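Local structure of Iron(III) ABC transporter, periplasmic iron-compound-binding protein (5GGY) at residues R18-W24 against P37-E42; Q29-L33 against H119-A124. The protein probably binds ferric hydroxamate siderophores such as Desferal in the periplasm and delivers them to an ABC transporter for iron uptake. All blocks are in the same frame, centred on the assembly; numbering follows the deposited sequence.

From the N terminus the chain runs through strand 19-21, helix 24-32 and strand 39-40. Contact 1 closes this first beta-alpha-beta unit by setting 37-42 beside 18-24, with 12 residues between the segments. Contact 2 starts inside that span, at 29-33, and closes a much longer loop of 85 residues by meeting helix 112-126 at 119-124. The two contacts therefore cross along the chain rather than nest. They also touch: Pro37 packs on Leu31 and Val30, and Val21 packs on Val30. Helix 24-32 is thus held between the paired strands of contact 1 and the helix of contact 2, all on one side of the chain's centre.

Contact 1: residues R18-W24 against P37-E42; sequences RVVVLNW and PVGAPE
The Trp24 indole reaches Pro41, with CG anti to the carbonyl carbon (chi1 -77°) and CD1 nearly eclipsing CA (chi2 -7°). This brings NE1 to Pro41 O at 2.9 Å. The acceptor lies in the ring plane, but the donor sits above the carbonyl plane. Glu42 O also lies at the ring edge, 3.4 Å from Trp24 CZ2, and Glu42 CB is close to the same carbon. Pro41 also fits its ring against the turn after the strand, with CG 3.4 Å from Leu22 O. The backbones pair in parallel through a single bridge, Val20 with Gly39. Val38 N donates to Val19 O (2.7 Å) and Val21 N to Gly39 O (2.7 Å). Strands 19-21 and 39-40 are joined by helix 24-32, which makes this a beta-alpha-beta unit. Strand 19-21 pairs on with strand 80-83, and 39-40 with 60-61. At the Arg18 end Val20 CG2 touches Val38 CG2 at 3.7 Å. Val38 CG1 then lies over one face of the Arg18 guanidinium, near its rim. The Glu42 carboxylate forms a salt bridge with Arg65, which also makes a cation-pi contact with Trp24.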
loop_
_atom_site.group_PDB
_atom_site.type_symbol
_atom_site.label_atom_id
_atom_site.label_comp_id
_atom_site.label_asym_id
_atom_site.label_seq_id
_atom_site.Cartn_x
_atom_site.Cartn_y
_atom_site.Cartn_z
ATOM N N ARG A 18 -9.984 -6.291 25.914
ATOM C CA ARG A 18 -9.378 -7.595 26.153
ATOM C C ARG A 18 -9.608 -8.481 24.936
ATOM O O ARG A 18 -10.732 -8.915 24.679
ATOM C CB ARG A 18 -9.949 -8.255 27.410
ATOM C CG ARG A 18 -9.728 -7.464 28.687
ATOM C CD ARG A 18 -10.146 -8.260 29.920
ATOM N NE ARG A 18 -9.000 -8.604 30.756
ATOM C CZ ARG A 18 -8.371 -9.774 30.718
ATOM N NH1 ARG A 18 -8.779 -10.722 29.888
ATOM N NH2 ARG A 18 -7.335 -9.999 31.515
ATOM N N VAL A 19 -8.542 -8.741 24.187
ATOM C CA VAL A 19 -8.654 -9.483 22.938
ATOM C C VAL A 19 -8.126 -10.906 23.060
ATOM O O VAL A 19 -6.994 -11.125 23.490
ATOM C CB VAL A 19 -7.898 -8.776 21.798
ATOM C CG1 VAL A 19 -7.993 -9.582 20.506
ATOM C CG2 VAL A 19 -8.439 -7.374 21.599
ATOM N N VAL A 20 -8.965 -11.870 22.690
ATOM C CA VAL A 20 -8.521 -13.244 22.512
ATOM C C VAL A 20 -8.405 -13.534 21.020
ATOM O O VAL A 20 -9.373 -13.394 20.274
ATOM C CB VAL A 20 -9.479 -14.258 23.173
ATOM C CG1 VAL A 20 -9.227 -15.670 22.643
ATOM C CG2 VAL A 20 -9.328 -14.222 24.683
ATOM N N VAL A 21 -7.212 -13.924 20.587
ATOM C CA VAL A 21 -6.981 -14.242 19.185
ATOM C C VAL A 21 -6.882 -15.758 19.004
ATOM O O VAL A 21 -6.390 -16.466 19.886
ATOM C CB VAL A 21 -5.709 -13.534 18.657
ATOM C CG1 VAL A 21 -4.680 -14.534 18.153
ATOM C CG2 VAL A 21 -6.080 -12.544 17.567
ATOM N N LEU A 22 -7.371 -16.258 17.872
ATOM C CA LEU A 22 -7.439 -17.701 17.654
ATOM C C LEU A 22 -6.589 -18.194 16.488
ATOM O O LEU A 22 -6.557 -19.390 16.208
ATOM C CB LEU A 22 -8.887 -18.132 17.430
ATOM C CG LEU A 22 -9.846 -17.832 18.581
ATOM C CD1 LEU A 22 -11.180 -18.494 18.322
ATOM C CD2 LEU A 22 -9.262 -18.288 19.909
ATOM N N ASN A 23 -5.903 -17.283 15.808
ATOM C CA ASN A 23 -5.036 -17.678 14.706
ATOM C C ASN A 23 -3.754 -16.855 14.674
ATOM O O ASN A 23 -3.701 -15.751 15.215
ATOM C CB ASN A 23 -5.778 -17.561 13.375
ATOM C CG ASN A 23 -5.672 -18.820 12.541
ATOM O OD1 ASN A 23 -5.537 -19.921 13.074
ATOM N ND2 ASN A 23 -5.731 -18.664 11.225
ATOM N N TRP A 24 -2.722 -17.402 14.039
ATOM C CA TRP A 24 -1.407 -16.771 14.027
ATOM C C TRP A 24 -1.355 -15.507 13.174
ATOM O O TRP A 24 -0.637 -14.563 13.507
ATOM C CB TRP A 24 -0.353 -17.765 13.543
ATOM C CG TRP A 24 0.029 -18.760 14.591
ATOM C CD1 TRP A 24 -0.357 -18.756 15.903
ATOM C CD2 TRP A 24 0.873 -19.906 14.425
ATOM N NE1 TRP A 24 0.195 -19.828 16.562
ATOM C CE2 TRP A 24 0.954 -20.550 15.677
ATOM C CE3 TRP A 24 1.567 -20.452 13.342
ATOM C CZ2 TRP A 24 1.701 -21.709 15.875
ATOM C CZ3 TRP A 24 2.309 -21.601 13.541
ATOM C CH2 TRP A 24 2.370 -22.218 14.796
ATOM N N PRO A 37 -2.890 -9.078 22.991
ATOM C CA PRO A 37 -4.012 -9.975 23.279
ATOM C C PRO A 37 -3.814 -10.718 24.594
ATOM O O PRO A 37 -2.672 -10.964 24.985
ATOM C CB PRO A 37 -3.995 -10.944 22.096
ATOM C CG PRO A 37 -2.567 -11.004 21.701
ATOM C CD PRO A 37 -2.003 -9.626 21.947
ATOM N N VAL A 38 -4.906 -11.067 25.267
ATOM C CA VAL A 38 -4.812 -11.809 26.516
ATOM C C VAL A 38 -4.775 -13.310 26.242
ATOM O O VAL A 38 -4.408 -14.100 27.113
ATOM C CB VAL A 38 -5.986 -11.482 27.463
ATOM C CG1 VAL A 38 -6.069 -9.982 27.710
ATOM C CG2 VAL A 38 -7.297 -12.005 26.897
ATOM N N GLY A 39 -5.146 -13.696 25.024
ATOM C CA GLY A 39 -5.174 -15.095 24.639
ATOM C C GLY A 39 -4.798 -15.326 23.186
ATOM O O GLY A 39 -5.291 -14.643 22.286
ATOM N N ALA A 40 -3.917 -16.298 22.963
ATOM C CA ALA A 40 -3.431 -16.626 21.627
ATOM C C ALA A 40 -3.076 -18.110 21.561
ATOM O O ALA A 40 -2.776 -18.716 22.589
ATOM C CB ALA A 40 -2.227 -15.759 21.268
ATOM N N PRO A 41 -3.124 -18.705 20.356
ATOM C CA PRO A 41 -2.910 -20.151 20.241
ATOM C C PRO A 41 -1.463 -20.562 19.950
ATOM O O PRO A 41 -0.739 -19.828 19.275
ATOM C CB PRO A 41 -3.812 -20.527 19.068
ATOM C CG PRO A 41 -3.743 -19.328 18.176
ATOM C CD PRO A 41 -3.578 -18.121 19.080
ATOM N N GLU A 42 -1.068 -21.725 20.469
ATOM C CA GLU A 42 0.217 -22.367 20.162
ATOM C C GLU A 42 1.417 -21.419 20.178
ATOM O O GLU A 42 2.132 -21.287 19.186
ATOM C CB GLU A 42 0.133 -23.062 18.801
ATOM C CG GLU A 42 -0.958 -24.120 18.716
ATOM C CD GLU A 42 -1.107 -24.697 17.320
ATOM O OE1 GLU A 42 -2.140 -24.425 16.674
ATOM O OE2 GLU A 42 -0.195 -25.424 16.871
#

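Contact 2: residues Q29-L33 against H119-A124; sequences QVLEL and HFKTLA
Phe120 and Leu33 are the main bumps in the packing of 29-33 on helix 112-126. Phe120 swings its ring across to the other segment with CG anti to the backbone N (chi1 -176°). The ring enters a hollow made by Gln29, Glu32 and Leu33. Leu33 CD2 packs against CE1 of this ring at 3.6 Å, and the two side chains lie alongside each other, running opposite ways. Glu32 CB meets the same Phe120 CE1 at 3.9 Å. Leu33 in turn fills a hollow on the facing helix. Its CD1 rests 3.9 Å from Leu123 CB, and its CD2 lies 3.8 Å from Ala124 CB. Beside the small Ala124, Leu33 CD1 comes close to the helix backbone, 3.7 Å from Ala124 N. At the Gln29 end of 29-33, Leu123 CD1 packs against Gln29 CB at 3.7 Å.

The Gln29 chain bends at chi2 (-74°), which lays its amide beside Phe120. The amide and ring planes are only 22° apart, and OE1 comes 3.1 Å from Phe120 CD1. No hydrogen bond joins the two segments. The buried amide is instead held at both ends from outside them, NE2 donating to Ala116 O and OE1 accepting from Ala261 N, while the Glu32 carboxylate is engaged elsewhere, in a salt bridge with Lys136 and a hydrogen bond with Tyr266. The two amide bonds fix which way round the Gln29 group sits.

Helix 130-154 covers one flank, where Ala133 touches Leu33, Phe120 and Ala124. Leu82 of strand 80-83 packs on Val30 and Leu123, so the helices 24-32 and 112-126 both pack on the parallel sheet.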
loop_
_atom_site.group_PDB
_atom_site.type_symbol
_atom_site.label_atom_id
_atom_site.label_comp_id
_atom_site.label_asym_id
_atom_site.label_seq_id
_atom_site.Cartn_x
_atom_site.Cartn_y
_atom_site.Cartn_z
ATOM N N GLN A 29 -1.355 -9.531 13.338
ATOM C CA GLN A 29 -2.046 -8.279 13.044
ATOM C C GLN A 29 -2.215 -7.391 14.273
ATOM O O GLN A 29 -1.873 -6.210 14.238
ATOM C CB GLN A 29 -3.421 -8.558 12.427
ATOM C CG GLN A 29 -3.403 -9.334 11.112
ATOM C CD GLN A 29 -2.953 -8.503 9.921
ATOM O OE1 GLN A 29 -1.905 -7.858 9.954
ATOM N NE2 GLN A 29 -3.749 -8.521 8.857
ATOM N N VAL A 30 -2.743 -7.954 15.357
ATOM C CA VAL A 30 -3.008 -7.163 16.556
ATOM C C VAL A 30 -1.716 -6.715 17.238
ATOM O O VAL A 30 -1.657 -5.626 17.806
ATOM C CB VAL A 30 -3.879 -7.934 17.579
ATOM C CG1 VAL A 30 -5.302 -8.068 17.070
ATOM C CG2 VAL A 30 -3.282 -9.297 17.892
ATOM N N LEU A 31 -0.682 -7.547 17.174
ATOM C CA LEU A 31 0.601 -7.204 17.778
ATOM C C LEU A 31 1.253 -6.033 17.054
ATOM O O LEU A 31 1.797 -5.129 17.690
ATOM C CB LEU A 31 1.545 -8.409 17.779
ATOM C CG LEU A 31 1.256 -9.520 18.790
ATOM C CD1 LEU A 31 2.302 -10.619 18.685
ATOM C CD2 LEU A 31 1.197 -8.961 20.202
ATOM N N GLU A 32 1.193 -6.057 15.724
ATOM C CA GLU A 32 1.772 -4.993 14.911
ATOM C C GLU A 32 1.041 -3.671 15.120
ATOM O O GLU A 32 1.609 -2.599 14.920
ATOM C CB GLU A 32 1.748 -5.376 13.431
ATOM C CG GLU A 32 2.612 -6.577 13.084
ATOM C CD GLU A 32 4.097 -6.262 13.084
ATOM O OE1 GLU A 32 4.900 -7.207 12.932
ATOM O OE2 GLU A 32 4.465 -5.076 13.227
ATOM N N LEU A 33 -0.223 -3.757 15.523
ATOM C CA LEU A 33 -1.028 -2.572 15.796
ATOM C C LEU A 33 -0.778 -2.042 17.202
ATOM O O LEU A 33 -1.285 -0.987 17.575
ATOM C CB LEU A 33 -2.516 -2.878 15.613
ATOM C CG LEU A 33 -3.000 -3.085 14.177
ATOM C CD1 LEU A 33 -4.476 -3.447 14.156
ATOM C CD2 LEU A 33 -2.738 -1.836 13.351
ATOM N N HIS A 119 -7.550 -6.649 6.088
ATOM C CA HIS A 119 -7.880 -7.024 7.460
ATOM C C HIS A 119 -7.090 -6.185 8.458
ATOM O O HIS A 119 -7.604 -5.809 9.511
ATOM C CB HIS A 119 -7.615 -8.511 7.695
ATOM C CG HIS A 119 -8.617 -9.414 7.045
ATOM N ND1 HIS A 119 -9.708 -8.936 6.355
ATOM C CD2 HIS A 119 -8.694 -10.763 6.982
ATOM C CE1 HIS A 119 -10.416 -9.952 5.893
ATOM N NE2 HIS A 119 -9.821 -11.073 6.261
ATOM N N PHE A 120 -5.836 -5.903 8.117
ATOM C CA PHE A 120 -4.960 -5.095 8.955
ATOM C C PHE A 120 -5.541 -3.704 9.157
ATOM O O PHE A 120 -5.456 -3.132 10.245
ATOM C CB PHE A 120 -3.571 -5.016 8.323
ATOM C CG PHE A 120 -2.554 -4.283 9.151
ATOM C CD1 PHE A 120 -2.116 -4.798 10.361
ATOM C CD2 PHE A 120 -2.002 -3.099 8.692
ATOM C CE1 PHE A 120 -1.165 -4.129 11.109
ATOM C CE2 PHE A 120 -1.053 -2.427 9.431
ATOM C CZ PHE A 120 -0.633 -2.938 10.639
ATOM N N LYS A 121 -6.148 -3.170 8.105
ATOM C CA LYS A 121 -6.762 -1.851 8.168
ATOM C C LYS A 121 -8.051 -1.847 8.982
ATOM O O LYS A 121 -8.249 -0.983 9.832
ATOM C CB LYS A 121 -7.040 -1.339 6.759
ATOM C CG LYS A 121 -5.803 -1.100 5.934
ATOM C CD LYS A 121 -6.182 -0.766 4.517
ATOM C CE LYS A 121 -4.979 -0.329 3.719
ATOM N NZ LYS A 121 -5.368 -0.101 2.307
ATOM N N THR A 122 -8.925 -2.811 8.705
ATOM C CA THR A 122 -10.205 -2.920 9.399
ATOM C C THR A 122 -10.016 -3.107 10.901
ATOM O O THR A 122 -10.746 -2.527 11.704
ATOM C CB THR A 122 -11.049 -4.081 8.844
ATOM O OG1 THR A 122 -10.287 -5.291 8.902
ATOM C CG2 THR A 122 -11.451 -3.808 7.404
ATOM N N LEU A 123 -9.037 -3.926 11.272
ATOM C CA LEU A 123 -8.714 -4.138 12.674
ATOM C C LEU A 123 -8.206 -2.847 13.310
ATOM O O LEU A 123 -8.503 -2.556 14.470
ATOM C CB LEU A 123 -7.677 -5.257 12.825
ATOM C CG LEU A 123 -8.171 -6.681 12.574
ATOM C CD1 LEU A 123 -7.007 -7.659 12.580
ATOM C CD2 LEU A 123 -9.205 -7.073 13.620
ATOM N N ALA A 124 -7.452 -2.069 12.543
ATOM C CA ALA A 124 -6.933 -0.798 13.026
ATOM C C ALA A 124 -8.070 0.179 13.279
ATOM O O ALA A 124 -8.041 0.951 14.236
ATOM C CB ALA A 124 -5.952 -0.221 12.032
#